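Putative nucleotide sugar epimerase/ dehydratase (Bordetella bronchiseptica, PDB 2Q1S) binds NADH in a Rossmann-type domain and probably acts as a nucleotide-sugar epimerase or dehydratase in the biosynthesis of the lipopolysaccharide O-antigen. Local coordinates at residues Q59-D64 with D98-V103; S86-A91 with T130-E135; L120-N125 with S182-F187. All blocks are in the same frame, centred on the assembly; numbering follows the deposited sequence. Where two conformers were deposited one is given.

Contact 1: residues Q59-D64 with D98-V103. With NAI (1,4-dihydronicotinamide adenine dinucleotide), chain B.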
loop_
_atom_site.group_PDB
_atom_site.type_symbol
_atom_site.label_atom_id
_atom_site.label_comp_id
_atom_site.label_asym_id
_atom_site.label_seq_id
_atom_site.Cartn_x
_atom_site.Cartn_y
_atom_site.Cartn_z
ATOM N N GLN A 59 20.592 -17.188 -18.818
ATOM C CA GLN A 59 20.395 -15.794 -19.180
ATOM C C GLN A 59 19.996 -15.026 -17.934
ATOM O O GLN A 59 19.259 -15.557 -17.104
ATOM C CB GLN A 59 19.293 -15.655 -20.237
ATOM C CG GLN A 59 19.647 -16.154 -21.659
ATOM C CD GLN A 59 18.510 -15.977 -22.657
ATOM O OE1 GLN A 59 17.391 -15.612 -22.289
ATOM N NE2 GLN A 59 18.795 -16.232 -23.927
ATOM N N VAL A 60 20.495 -13.804 -17.813
ATOM C CA VAL A 60 19.989 -12.855 -16.794
ATOM C C VAL A 60 19.505 -11.576 -17.509
ATOM O O VAL A 60 20.274 -10.940 -18.246
ATOM C CB VAL A 60 21.031 -12.461 -15.740
ATOM C CG1 VAL A 60 20.351 -11.586 -14.649
ATOM C CG2 VAL A 60 21.673 -13.660 -15.095
ATOM N N HIS A 61 18.222 -11.234 -17.315
ATOM C CA HIS A 61 17.652 -9.990 -17.838
ATOM C C HIS A 61 17.602 -8.998 -16.684
ATOM O O HIS A 61 16.803 -9.178 -15.749
ATOM C CB HIS A 61 16.246 -10.246 -18.374
ATOM C CG HIS A 61 15.622 -9.065 -19.048
ATOM N ND1 HIS A 61 14.292 -9.057 -19.412
ATOM C CD2 HIS A 61 16.114 -7.854 -19.386
ATOM C CE1 HIS A 61 14.009 -7.908 -19.997
ATOM N NE2 HIS A 61 15.098 -7.158 -19.998
ATOM N N VAL A 62 18.516 -8.045 -16.700
ATOM C CA VAL A 62 18.553 -6.968 -15.695
ATOM C C VAL A 62 17.655 -5.831 -16.192
ATOM O O VAL A 62 17.797 -5.347 -17.307
ATOM C CB VAL A 62 20.010 -6.468 -15.456
ATOM C CG1 VAL A 62 20.023 -5.158 -14.622
ATOM C CG2 VAL A 62 20.868 -7.580 -14.779
ATOM N N VAL A 63 16.699 -5.452 -15.326
ATOM C CA VAL A 63 15.846 -4.304 -15.667
ATOM C C VAL A 63 16.148 -3.282 -14.587
ATOM O O VAL A 63 15.889 -3.593 -13.405
ATOM C CB VAL A 63 14.347 -4.687 -15.578
ATOM C CG1 VAL A 63 13.532 -3.430 -15.869
ATOM C CG2 VAL A 63 14.029 -5.790 -16.644
ATOM N N ASP A 64 16.739 -2.152 -14.952
ATOM C CA ASP A 64 17.130 -1.191 -13.923
ATOM C C ASP A 64 17.209 0.186 -14.562
ATOM O O ASP A 64 17.841 0.357 -15.609
ATOM C CB ASP A 64 18.470 -1.607 -13.297
ATOM C CG ASP A 64 18.697 -0.983 -11.955
ATOM O OD1 ASP A 64 18.704 0.296 -11.940
ATOM O OD2 ASP A 64 18.926 -1.726 -11.000
ATOM N N ASP A 98 6.951 -15.021 -21.587
ATOM C CA ASP A 98 6.920 -16.079 -20.563
ATOM C C ASP A 98 8.151 -16.990 -20.805
ATOM O O ASP A 98 8.034 -18.170 -21.155
ATOM C CB ASP A 98 5.602 -16.837 -20.702
ATOM C CG ASP A 98 5.335 -17.833 -19.581
ATOM O OD1 ASP A 98 6.114 -17.951 -18.607
ATOM O OD2 ASP A 98 4.284 -18.502 -19.669
ATOM N N GLU A 99 9.333 -16.401 -20.615
ATOM C CA GLU A 99 10.610 -17.077 -20.859
ATOM C C GLU A 99 11.506 -17.143 -19.623
ATOM O O GLU A 99 12.692 -17.446 -19.727
ATOM C CB GLU A 99 11.353 -16.364 -22.014
ATOM C CG GLU A 99 11.875 -14.982 -21.629
ATOM C CD GLU A 99 12.682 -14.295 -22.727
ATOM O OE1 GLU A 99 13.702 -14.864 -23.183
ATOM O OE2 GLU A 99 12.286 -13.191 -23.146
ATOM N N TYR A 100 10.938 -16.853 -18.452
ATOM C CA TYR A 100 11.707 -16.805 -17.219
ATOM C C TYR A 100 11.339 -17.916 -16.273
ATOM O O TYR A 100 10.155 -18.212 -16.035
ATOM C CB TYR A 100 11.478 -15.475 -16.479
ATOM C CG TYR A 100 11.748 -14.277 -17.365
ATOM C CD1 TYR A 100 13.070 -13.806 -17.580
ATOM C CD2 TYR A 100 10.693 -13.603 -18.000
ATOM C CE1 TYR A 100 13.337 -12.721 -18.454
ATOM C CE2 TYR A 100 10.958 -12.499 -18.844
ATOM C CZ TYR A 100 12.263 -12.073 -19.050
ATOM O OH TYR A 100 12.451 -10.981 -19.883
ATOM N N ASP A 101 12.357 -18.548 -15.727
ATOM C CA ASP A 101 12.192 -19.521 -14.677
ATOM C C ASP A 101 12.092 -18.865 -13.305
ATOM O O ASP A 101 11.383 -19.360 -12.431
ATOM C CB ASP A 101 13.352 -20.516 -14.722
ATOM C CG ASP A 101 13.434 -21.209 -16.047
ATOM O OD1 ASP A 101 12.483 -21.921 -16.400
ATOM O OD2 ASP A 101 14.437 -20.986 -16.750
ATOM N N TYR A 102 12.856 -17.800 -13.120
ATOM C CA TYR A 102 12.919 -17.084 -11.830
ATOM C C TYR A 102 12.935 -15.629 -12.057
ATOM O O TYR A 102 13.506 -15.129 -13.034
ATOM C CB TYR A 102 14.154 -17.505 -11.014
ATOM C CG TYR A 102 14.132 -18.961 -10.651
ATOM C CD1 TYR A 102 13.364 -19.418 -9.575
ATOM C CD2 TYR A 102 14.830 -19.926 -11.411
ATOM C CE1 TYR A 102 13.286 -20.750 -9.239
ATOM C CE2 TYR A 102 14.765 -21.281 -11.097
ATOM C CZ TYR A 102 14.002 -21.724 -9.984
ATOM O OH TYR A 102 13.923 -23.066 -9.657
ATOM N N VAL A 103 12.234 -14.913 -11.176
ATOM C CA VAL A 103 12.294 -13.454 -11.166
ATOM C C VAL A 103 12.673 -13.019 -9.769
ATOM O O VAL A 103 12.142 -13.530 -8.811
ATOM C CB VAL A 103 10.901 -12.812 -11.555
ATOM C CG1 VAL A 103 10.847 -11.292 -11.264
ATOM C CG2 VAL A 103 10.552 -13.113 -12.993
HETATM P PA NAI B . 19.896 -0.215 -4.428
HETATM O O1A NAI B . 19.312 1.152 -4.427
HETATM O O2A NAI B . 21.409 -0.383 -4.702
HETATM O O5B NAI B . 19.126 -1.169 -5.367
HETATM C C5B NAI B . 17.819 -0.920 -5.897
HETATM C C4B NAI B . 17.849 -0.894 -7.415
HETATM O O4B NAI B . 16.540 -0.603 -7.891
HETATM C C3B NAI B . 18.792 0.219 -7.943
HETATM O O3B NAI B . 19.709 -0.336 -8.902
HETATM C C2B NAI B . 17.834 1.167 -8.648
HETATM O O2B NAI B . 18.343 1.886 -9.814
HETATM C C1B NAI B . 16.705 0.222 -9.065
HETATM N N9A NAI B . 15.448 0.876 -9.385
HETATM C C8A NAI B . 14.884 1.947 -8.746
HETATM N N7A NAI B . 13.707 2.220 -9.311
HETATM C C5A NAI B . 13.464 1.333 -10.318
HETATM C C6A NAI B . 12.410 1.076 -11.308
HETATM N N6A NAI B . 11.296 1.812 -11.394
HETATM N N1A NAI B . 12.551 0.037 -12.191
HETATM C C2A NAI B . 13.681 -0.719 -12.125
HETATM N N3A NAI B . 14.696 -0.575 -11.258
HETATM C C4A NAI B . 14.646 0.435 -10.318
HETATM O O3 NAI B . 19.587 -0.755 -2.955
HETATM P PN NAI B . 19.826 -2.236 -2.327
HETATM O O1N NAI B . 20.317 -2.104 -0.974
HETATM O O2N NAI B . 20.522 -3.038 -3.397
HETATM O O5D NAI B . 18.287 -2.797 -2.300
HETATM C C5D NAI B . 17.891 -3.984 -3.010
HETATM C C4D NAI B . 16.574 -4.459 -2.395
HETATM O O4D NAI B . 16.812 -4.864 -1.068
HETATM C C3D NAI B . 15.542 -3.338 -2.260
HETATM O O3D NAI B . 14.266 -3.891 -2.607
HETATM C C2D NAI B . 15.617 -2.941 -0.818
HETATM O O2D NAI B . 14.364 -2.365 -0.359
HETATM C C1D NAI B . 15.890 -4.255 -0.141
HETATM N N1N NAI B . 16.513 -4.131 1.151
HETATM C C2N NAI B . 17.827 -3.763 1.306
HETATM C C3N NAI B . 18.405 -3.679 2.570
HETATM C C7N NAI B . 19.858 -3.256 2.764
HETATM O O7N NAI B . 20.303 -3.225 3.898
HETATM N N7N NAI B . 20.573 -2.970 1.646
HETATM C C4N NAI B . 17.652 -4.035 3.722
HETATM C C5N NAI B . 16.304 -4.450 3.520
HETATM C C6N NAI B . 15.783 -4.519 2.229
#
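His61 and Tyr100 meet through one short hydrogen bond, His61 ND1 to Tyr100 OH at 2.7 Å, in which either atom could be the donor. The phenol oxygen arrives at the edge of the imidazole, near its plane, and the angle of 150° shows a moderately bent bond. The two rings lie rim to rim, their planes only 19° apart and their centroids 6.0 Å from each other, so neither covers the other's face. Nearer the strand backbone, His61 CB lies 3.8 Å from Tyr100 CE1, a carbon-carbon touch between the methylene and the rim of the phenol ring.

The next shell fixes both rings. CG of His61 is anti to the backbone N (chi1 -175°), which carries the imidazole out from the strand toward the tyrosine; its other nitrogen, NE2, is bonded to Ser83 OG, so both ring nitrogens are engaged and the ring's rotation is set. Val63 CG2 packs on one imidazole face, offset toward the rim, while Glu99 CG sits 3.8 Å above the centre of the Tyr100 ring.

At the end of segment 59-64, just past the strand, Asp64 accepts from the adenosine ribose of NADH: O2B donates to Asp64 OD1 (2.7 Å) and O3B to Asp64 OD2 (2.6 Å). An acid in this place, at the end of the second strand, is characteristic of NAD-binding Rossmann folds. Strand 34-38 runs between, and parallel to, strands 59-63 and 102-105, and the His61-Tyr100 pair spans it, with both side chains touching Met36.

Contact 2: residues S86-A91 with T130-E135. With NAI (1,4-dihydronicotinamide adenine dinucleotide), chain B.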
loop_
_atom_site.group_PDB
_atom_site.type_symbol
_atom_site.label_atom_id
_atom_site.label_comp_id
_atom_site.label_asym_id
_atom_site.label_seq_id
_atom_site.Cartn_x
_atom_site.Cartn_y
_atom_site.Cartn_z
ATOM N N SER A 86 12.634 1.717 -16.444
ATOM C CA SER A 86 11.800 1.399 -15.272
ATOM C C SER A 86 10.912 0.155 -15.480
ATOM O O SER A 86 10.314 0.016 -16.542
ATOM C CB SER A 86 10.901 2.592 -14.912
ATOM O OG SER A 86 9.988 2.223 -13.880
ATOM N N ILE A 87 10.810 -0.679 -14.469
ATOM C CA ILE A 87 9.868 -1.799 -14.483
ATOM C C ILE A 87 8.406 -1.366 -14.550
ATOM O O ILE A 87 7.515 -2.188 -14.839
ATOM C CB ILE A 87 10.136 -2.792 -13.336
ATOM C CG1 ILE A 87 9.449 -4.115 -13.608
ATOM C CG2 ILE A 87 9.604 -2.258 -12.001
ATOM C CD1 ILE A 87 9.945 -4.872 -14.889
ATOM N N THR A 88 8.125 -0.095 -14.242
ATOM C CA THR A 88 6.750 0.423 -14.452
ATOM C C THR A 88 6.424 0.830 -15.879
ATOM O O THR A 88 5.294 1.234 -16.195
ATOM C CB THR A 88 6.433 1.610 -13.505
ATOM O OG1 THR A 88 7.233 2.737 -13.912
ATOM C CG2 THR A 88 6.717 1.201 -12.075
ATOM N N ASP A 89 7.409 0.758 -16.765
ATOM C CA ASP A 89 7.168 1.179 -18.141
ATOM C C ASP A 89 6.185 0.253 -18.895
ATOM O O ASP A 89 6.400 -0.954 -18.992
ATOM C CB ASP A 89 8.502 1.304 -18.902
ATOM C CG ASP A 89 8.309 1.794 -20.323
ATOM O OD1 ASP A 89 8.025 2.997 -20.520
ATOM O OD2 ASP A 89 8.381 0.963 -21.250
ATOM N N ASP A 90 5.088 0.804 -19.403
ATOM C CA ASP A 90 4.056 -0.029 -20.038
ATOM C C ASP A 90 4.564 -0.821 -21.245
ATOM O O ASP A 90 4.264 -2.000 -21.365
ATOM C CB ASP A 90 2.854 0.823 -20.449
ATOM C CG ASP A 90 2.030 1.273 -19.243
ATOM O OD1 ASP A 90 2.089 0.574 -18.192
ATOM O OD2 ASP A 90 1.337 2.309 -19.371
ATOM N N ALA A 91 5.331 -0.176 -22.107
ATOM C CA ALA A 91 5.888 -0.873 -23.273
ATOM C C ALA A 91 6.780 -2.020 -22.841
ATOM O O ALA A 91 6.669 -3.149 -23.368
ATOM C CB ALA A 91 6.672 0.099 -24.124
ATOM N N THR A 130 6.159 -3.047 -7.835
ATOM C CA THR A 130 5.716 -4.386 -7.486
ATOM C C THR A 130 4.376 -4.739 -8.122
ATOM O O THR A 130 4.191 -5.839 -8.679
ATOM C CB THR A 130 5.646 -4.532 -5.966
ATOM O OG1 THR A 130 6.914 -4.125 -5.426
ATOM C CG2 THR A 130 5.349 -5.984 -5.574
ATOM N N LEU A 131 3.416 -3.816 -8.021
ATOM C CA LEU A 131 2.075 -4.082 -8.546
ATOM C C LEU A 131 2.130 -4.325 -10.073
ATOM O O LEU A 131 1.521 -5.298 -10.553
ATOM C CB LEU A 131 1.168 -2.866 -8.217
ATOM C CG LEU A 131 -0.256 -3.119 -8.717
ATOM C CD1 LEU A 131 -0.879 -4.354 -8.074
ATOM C CD2 LEU A 131 -1.086 -1.842 -8.434
ATOM N N LYS A 132 2.777 -3.436 -10.817
ATOM C CA LYS A 132 2.791 -3.563 -12.278
ATOM C C LYS A 132 3.566 -4.815 -12.709
ATOM O O LYS A 132 3.175 -5.487 -13.662
ATOM C CB LYS A 132 3.314 -2.316 -12.950
ATOM C CG LYS A 132 2.380 -1.116 -12.666
ATOM C CD LYS A 132 2.747 0.107 -13.488
ATOM C CE LYS A 132 2.343 0.035 -14.966
ATOM N NZ LYS A 132 2.635 1.287 -15.714
ATOM N N LEU A 133 4.638 -5.118 -11.989
ATOM C CA LEU A 133 5.395 -6.331 -12.306
ATOM C C LEU A 133 4.516 -7.542 -12.115
ATOM O O LEU A 133 4.393 -8.417 -13.010
ATOM C CB LEU A 133 6.651 -6.385 -11.420
ATOM C CG LEU A 133 7.463 -7.689 -11.639
ATOM C CD1 LEU A 133 8.053 -7.842 -13.042
ATOM C CD2 LEU A 133 8.539 -7.777 -10.581
ATOM N N TYR A 134 3.902 -7.674 -10.939
ATOM C CA TYR A 134 3.093 -8.837 -10.615
ATOM C C TYR A 134 1.911 -8.970 -11.574
ATOM O O TYR A 134 1.536 -10.078 -11.994
ATOM C CB TYR A 134 2.611 -8.736 -9.180
ATOM C CG TYR A 134 3.678 -9.029 -8.135
ATOM C CD1 TYR A 134 5.031 -9.263 -8.505
ATOM C CD2 TYR A 134 3.348 -9.068 -6.781
ATOM C CE1 TYR A 134 5.980 -9.568 -7.541
ATOM C CE2 TYR A 134 4.281 -9.341 -5.801
ATOM C CZ TYR A 134 5.614 -9.578 -6.177
ATOM O OH TYR A 134 6.551 -9.868 -5.200
ATOM N N GLU A 135 1.318 -7.833 -11.940
ATOM C CA GLU A 135 0.185 -7.845 -12.869
ATOM C C GLU A 135 0.578 -8.427 -14.232
ATOM O O GLU A 135 -0.199 -9.153 -14.859
ATOM C CB GLU A 135 -0.380 -6.427 -13.012
ATOM C CG GLU A 135 -1.627 -6.307 -13.874
ATOM C CD GLU A 135 -2.863 -7.053 -13.358
ATOM O OE1 GLU A 135 -2.925 -7.618 -12.230
ATOM O OE2 GLU A 135 -3.807 -7.123 -14.180
HETATM P PA NAI B . 19.896 -0.215 -4.428
HETATM O O1A NAI B . 19.312 1.152 -4.427
HETATM O O2A NAI B . 21.409 -0.383 -4.702
HETATM O O5B NAI B . 19.126 -1.169 -5.367
HETATM C C5B NAI B . 17.819 -0.920 -5.897
HETATM C C4B NAI B . 17.849 -0.894 -7.415
HETATM O O4B NAI B . 16.540 -0.603 -7.891
HETATM C C3B NAI B . 18.792 0.219 -7.943
HETATM O O3B NAI B . 19.709 -0.336 -8.902
HETATM C C2B NAI B . 17.834 1.167 -8.648
HETATM O O2B NAI B . 18.343 1.886 -9.814
HETATM C C1B NAI B . 16.705 0.222 -9.065
HETATM N N9A NAI B . 15.448 0.876 -9.385
HETATM C C8A NAI B . 14.884 1.947 -8.746
HETATM N N7A NAI B . 13.707 2.220 -9.311
HETATM C C5A NAI B . 13.464 1.333 -10.318
HETATM C C6A NAI B . 12.410 1.076 -11.308
HETATM N N6A NAI B . 11.296 1.812 -11.394
HETATM N N1A NAI B . 12.551 0.037 -12.191
HETATM C C2A NAI B . 13.681 -0.719 -12.125
HETATM N N3A NAI B . 14.696 -0.575 -11.258
HETATM C C4A NAI B . 14.646 0.435 -10.318
HETATM O O3 NAI B . 19.587 -0.755 -2.955
HETATM P PN NAI B . 19.826 -2.236 -2.327
HETATM O O1N NAI B . 20.317 -2.104 -0.974
HETATM O O2N NAI B . 20.522 -3.038 -3.397
HETATM O O5D NAI B . 18.287 -2.797 -2.300
HETATM C C5D NAI B . 17.891 -3.984 -3.010
HETATM C C4D NAI B . 16.574 -4.459 -2.395
HETATM O O4D NAI B . 16.812 -4.864 -1.068
HETATM C C3D NAI B . 15.542 -3.338 -2.260
HETATM O O3D NAI B . 14.266 -3.891 -2.607
HETATM C C2D NAI B . 15.617 -2.941 -0.818
HETATM O O2D NAI B . 14.364 -2.365 -0.359
HETATM C C1D NAI B . 15.890 -4.255 -0.141
HETATM N N1N NAI B . 16.513 -4.131 1.151
HETATM C C2N NAI B . 17.827 -3.763 1.306
HETATM C C3N NAI B . 18.405 -3.679 2.570
HETATM C C7N NAI B . 19.858 -3.256 2.764
HETATM O O7N NAI B . 20.303 -3.225 3.898
HETATM N N7N NAI B . 20.573 -2.970 1.646
HETATM C C4N NAI B . 17.652 -4.035 3.722
HETATM C C5N NAI B . 16.304 -4.450 3.520
HETATM C C6N NAI B . 15.783 -4.519 2.229
#
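Lys132 reaches from helix 128-137 to segment 86-91 and grips two oxygens there. Its chain bends at chi3 (75°), bringing NZ within 2.7 Å of Thr88 O, which it meets in the carbonyl plane, and within 2.6 Å of Asp90 OD1. The latter is a salt bridge, approached from above the carboxylate plane, with the two side chains crossing at about a right angle. On the way, Lys132 CD lies 4.0 Å from Thr88 CB, so the aliphatic part of the lysine also packs against the type I turn from Ser86 to Asp89, which the backbone bond Asp89 N to Ser86 O closes. Thr88 OG1 accepts from Ser86 OG and has Glu124 as its further partner.

One residue on, Leu133 makes the apolar half of the contact: its CD1 branch is 4.0 Å from Ile87 CD1, and the two side chains pass at a slant. Ile87 is also read by the adenine of NADH, its backbone N donating to N1A at 3.0 Å, nearly straight at 170°. The adenine amino group N6A donates in turn to Ser86 OG.

Tyr134 turns instead toward strand 145-151 and helix 180-199, as Thr130 does one turn earlier. With Asp89 at the N-cap of helix 90-95, its OD2 accepting from Leu92 N, the contact links the start of that helix to helix 128-137.

Contact 3: residues L120-N125 with S182-F187. With NAI (1,4-dihydronicotinamide adenine dinucleotide), chain B.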
loop_
_atom_site.group_PDB
_atom_site.type_symbol
_atom_site.label_atom_id
_atom_site.label_comp_id
_atom_site.label_asym_id
_atom_site.label_seq_id
_atom_site.Cartn_x
_atom_site.Cartn_y
_atom_site.Cartn_z
ATOM N N LEU A 120 6.150 10.736 -3.512
ATOM C CA LEU A 120 5.633 10.366 -4.838
ATOM C C LEU A 120 6.709 9.706 -5.719
ATOM O O LEU A 120 6.415 8.762 -6.434
ATOM C CB LEU A 120 5.010 11.600 -5.527
ATOM C CG LEU A 120 3.918 12.372 -4.768
ATOM C CD1 LEU A 120 3.256 13.468 -5.604
ATOM C CD2 LEU A 120 2.851 11.375 -4.298
ATOM N N ALA A 121 7.959 10.185 -5.631
ATOM C CA ALA A 121 9.085 9.471 -6.235
ATOM C C ALA A 121 9.235 8.082 -5.596
ATOM O O ALA A 121 9.480 7.089 -6.310
ATOM C CB ALA A 121 10.364 10.268 -6.049
ATOM N N ASP A 122 9.037 7.957 -4.273
ATOM C CA ASP A 122 9.080 6.672 -3.645
ATOM C C ASP A 122 7.981 5.766 -4.209
ATOM O O ASP A 122 8.241 4.628 -4.561
ATOM C CB ASP A 122 8.916 6.769 -2.134
ATOM C CG ASP A 122 8.844 5.377 -1.506
ATOM O OD1 ASP A 122 9.942 4.787 -1.302
ATOM O OD2 ASP A 122 7.738 4.874 -1.254
ATOM N N HIS A 123 6.773 6.305 -4.355
ATOM C CA HIS A 123 5.676 5.438 -4.717
ATOM C C HIS A 123 5.924 4.836 -6.107
ATOM O O HIS A 123 5.712 3.634 -6.319
ATOM C CB HIS A 123 4.394 6.284 -4.699
ATOM C CG HIS A 123 3.192 5.464 -4.992
ATOM N ND1 HIS A 123 2.546 4.729 -4.012
ATOM C CD2 HIS A 123 2.553 5.230 -6.148
ATOM C CE1 HIS A 123 1.540 4.081 -4.570
ATOM N NE2 HIS A 123 1.557 4.330 -5.877
ATOM N N GLU A 124 6.349 5.703 -7.041
ATOM C CA GLU A 124 6.566 5.253 -8.438
ATOM C C GLU A 124 7.603 4.146 -8.501
ATOM O O GLU A 124 7.437 3.171 -9.257
ATOM C CB GLU A 124 7.031 6.434 -9.275
ATOM C CG GLU A 124 7.438 6.025 -10.682
ATOM C CD GLU A 124 6.284 5.561 -11.573
ATOM O OE1 GLU A 124 5.089 5.879 -11.344
ATOM O OE2 GLU A 124 6.607 4.918 -12.598
ATOM N N ASN A 125 8.649 4.259 -7.684
ATOM C CA ASN A 125 9.792 3.327 -7.754
ATOM C C ASN A 125 9.874 2.291 -6.654
ATOM O O ASN A 125 10.859 1.531 -6.577
ATOM C CB ASN A 125 11.060 4.189 -7.799
ATOM C CG ASN A 125 11.077 5.076 -9.021
ATOM O OD1 ASN A 125 11.215 4.595 -10.150
ATOM N ND2 ASN A 125 10.854 6.376 -8.825
ATOM N N SER A 182 9.294 2.545 4.101
ATOM C CA SER A 182 8.896 1.407 4.940
ATOM C C SER A 182 7.493 0.898 4.552
ATOM O O SER A 182 7.229 -0.311 4.524
ATOM C CB SER A 182 8.972 1.773 6.431
ATOM O OG SER A 182 8.001 2.739 6.811
ATOM N N MET A 183 6.609 1.847 4.246
ATOM C CA MET A 183 5.249 1.474 3.823
ATOM C C MET A 183 5.294 0.749 2.486
ATOM O O MET A 183 4.655 -0.261 2.302
ATOM C CB MET A 183 4.361 2.719 3.753
ATOM C CG MET A 183 4.136 3.287 5.162
ATOM S SD MET A 183 2.861 4.607 5.170
ATOM C CE MET A 183 3.672 5.890 4.198
ATOM N N SER A 184 6.039 1.291 1.536
ATOM C CA SER A 184 6.157 0.605 0.227
ATOM C C SER A 184 6.672 -0.821 0.364
ATOM O O SER A 184 6.184 -1.741 -0.323
ATOM C CB SER A 184 7.129 1.365 -0.643
ATOM O OG SER A 184 6.522 2.544 -1.157
ATOM N N LYS A 185 7.651 -1.040 1.253
ATOM C CA LYS A 185 8.177 -2.402 1.407
ATOM C C LYS A 185 7.091 -3.343 1.927
ATOM O O LYS A 185 6.918 -4.451 1.442
ATOM C CB LYS A 185 9.418 -2.444 2.349
ATOM C CG LYS A 185 10.629 -1.670 1.832
ATOM C CD LYS A 185 10.951 -1.925 0.384
ATOM C CE LYS A 185 11.298 -3.376 0.096
ATOM N NZ LYS A 185 11.719 -3.582 -1.358
ATOM N N ILE A 186 6.291 -2.871 2.864
ATOM C CA ILE A 186 5.191 -3.673 3.435
ATOM C C ILE A 186 4.116 -3.895 2.348
ATOM O O ILE A 186 3.554 -4.998 2.211
ATOM C CB ILE A 186 4.595 -2.953 4.670
ATOM C CG1 ILE A 186 5.579 -3.049 5.836
ATOM C CG2 ILE A 186 3.148 -3.406 4.962
ATOM C CD1 ILE A 186 5.159 -2.160 7.039
ATOM N N PHE A 187 3.831 -2.845 1.580
ATOM C CA PHE A 187 2.793 -2.964 0.566
ATOM C C PHE A 187 3.168 -4.065 -0.436
ATOM O O PHE A 187 2.303 -4.812 -0.910
ATOM C CB PHE A 187 2.583 -1.645 -0.187
ATOM C CG PHE A 187 2.021 -0.498 0.673
ATOM C CD1 PHE A 187 1.536 -0.711 1.967
ATOM C CD2 PHE A 187 1.948 0.791 0.138
ATOM C CE1 PHE A 187 1.009 0.354 2.716
ATOM C CE2 PHE A 187 1.422 1.860 0.924
ATOM C CZ PHE A 187 0.964 1.601 2.167
HETATM P PA NAI B . 19.896 -0.215 -4.428
HETATM O O1A NAI B . 19.312 1.152 -4.427
HETATM O O2A NAI B . 21.409 -0.383 -4.702
HETATM O O5B NAI B . 19.126 -1.169 -5.367
HETATM C C5B NAI B . 17.819 -0.920 -5.897
HETATM C C4B NAI B . 17.849 -0.894 -7.415
HETATM O O4B NAI B . 16.540 -0.603 -7.891
HETATM C C3B NAI B . 18.792 0.219 -7.943
HETATM O O3B NAI B . 19.709 -0.336 -8.902
HETATM C C2B NAI B . 17.834 1.167 -8.648
HETATM O O2B NAI B . 18.343 1.886 -9.814
HETATM C C1B NAI B . 16.705 0.222 -9.065
HETATM N N9A NAI B . 15.448 0.876 -9.385
HETATM C C8A NAI B . 14.884 1.947 -8.746
HETATM N N7A NAI B . 13.707 2.220 -9.311
HETATM C C5A NAI B . 13.464 1.333 -10.318
HETATM C C6A NAI B . 12.410 1.076 -11.308
HETATM N N6A NAI B . 11.296 1.812 -11.394
HETATM N N1A NAI B . 12.551 0.037 -12.191
HETATM C C2A NAI B . 13.681 -0.719 -12.125
HETATM N N3A NAI B . 14.696 -0.575 -11.258
HETATM C C4A NAI B . 14.646 0.435 -10.318
HETATM O O3 NAI B . 19.587 -0.755 -2.955
HETATM P PN NAI B . 19.826 -2.236 -2.327
HETATM O O1N NAI B . 20.317 -2.104 -0.974
HETATM O O2N NAI B . 20.522 -3.038 -3.397
HETATM O O5D NAI B . 18.287 -2.797 -2.300
HETATM C C5D NAI B . 17.891 -3.984 -3.010
HETATM C C4D NAI B . 16.574 -4.459 -2.395
HETATM O O4D NAI B . 16.812 -4.864 -1.068
HETATM C C3D NAI B . 15.542 -3.338 -2.260
HETATM O O3D NAI B . 14.266 -3.891 -2.607
HETATM C C2D NAI B . 15.617 -2.941 -0.818
HETATM O O2D NAI B . 14.364 -2.365 -0.359
HETATM C C1D NAI B . 15.890 -4.255 -0.141
HETATM N N1N NAI B . 16.513 -4.131 1.151
HETATM C C2N NAI B . 17.827 -3.763 1.306
HETATM C C3N NAI B . 18.405 -3.679 2.570
HETATM C C7N NAI B . 19.858 -3.256 2.764
HETATM O O7N NAI B . 20.303 -3.225 3.898
HETATM N N7N NAI B . 20.573 -2.970 1.646
HETATM C C4N NAI B . 17.652 -4.035 3.722
HETATM C C5N NAI B . 16.304 -4.450 3.520
HETATM C C6N NAI B . 15.783 -4.519 2.229
#
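Ser184 OG donates a short hydrogen bond to Asp122 OD2, at 2.6 Å, meeting the carboxylate on its syn side and 19° out of its plane. The same hydroxyl is also hydrogen-bonded to Thr127 OG1, while the other carboxylate oxygen, Asp122 OD1, pairs with Asn126 ND2, so this buried acid is held through both oxygens. CG of Asp122 is anti to the backbone N (chi1 175°), directing the carboxylate across to helix 180-199.

Each helix also sends a residue to NADH. Asn125 OD1 accepts from adenine N6A at 3.0 Å, and its amide is steadied by Asn125 ND2 bonding to Ala121 O at 3.0 Å. Lys185, bent at chi2 and chi3, places NZ 2.9 Å from O3D and 3.1 Å from O2D of the nicotinamide ribose. Together with Tyr181, four residues earlier and also hydrogen-bonded to the cofactor, Lys185 forms the YxxxK motif of short-chain dehydrogenases/reductases.

How the contacts relate
All three contacts border the same cofactor but draw on different layers of the fold. Contact 1 is partly buried, with an exposed outer end, and reaches by a histidine-tyrosine hydrogen bond over the one strand, 34-38, between its segments. Contact 2 is largely buried, joining a turn to a helix: apolar inside, it has a lysine on a backbone carbonyl and a charged pair toward the exposed end. Contact 3, fully buried and the smallest in area (96 Å²), joins two helices through one hydroxyl-carboxylate bond. Val63 CG1 against Ile87 CD1 at 4.0 Å packs contact 1 on contact 2; a threonine-glutamate bond joins contacts 2 and 3. These two also touch the second subunit, whereas no other protein chain touches contact 1.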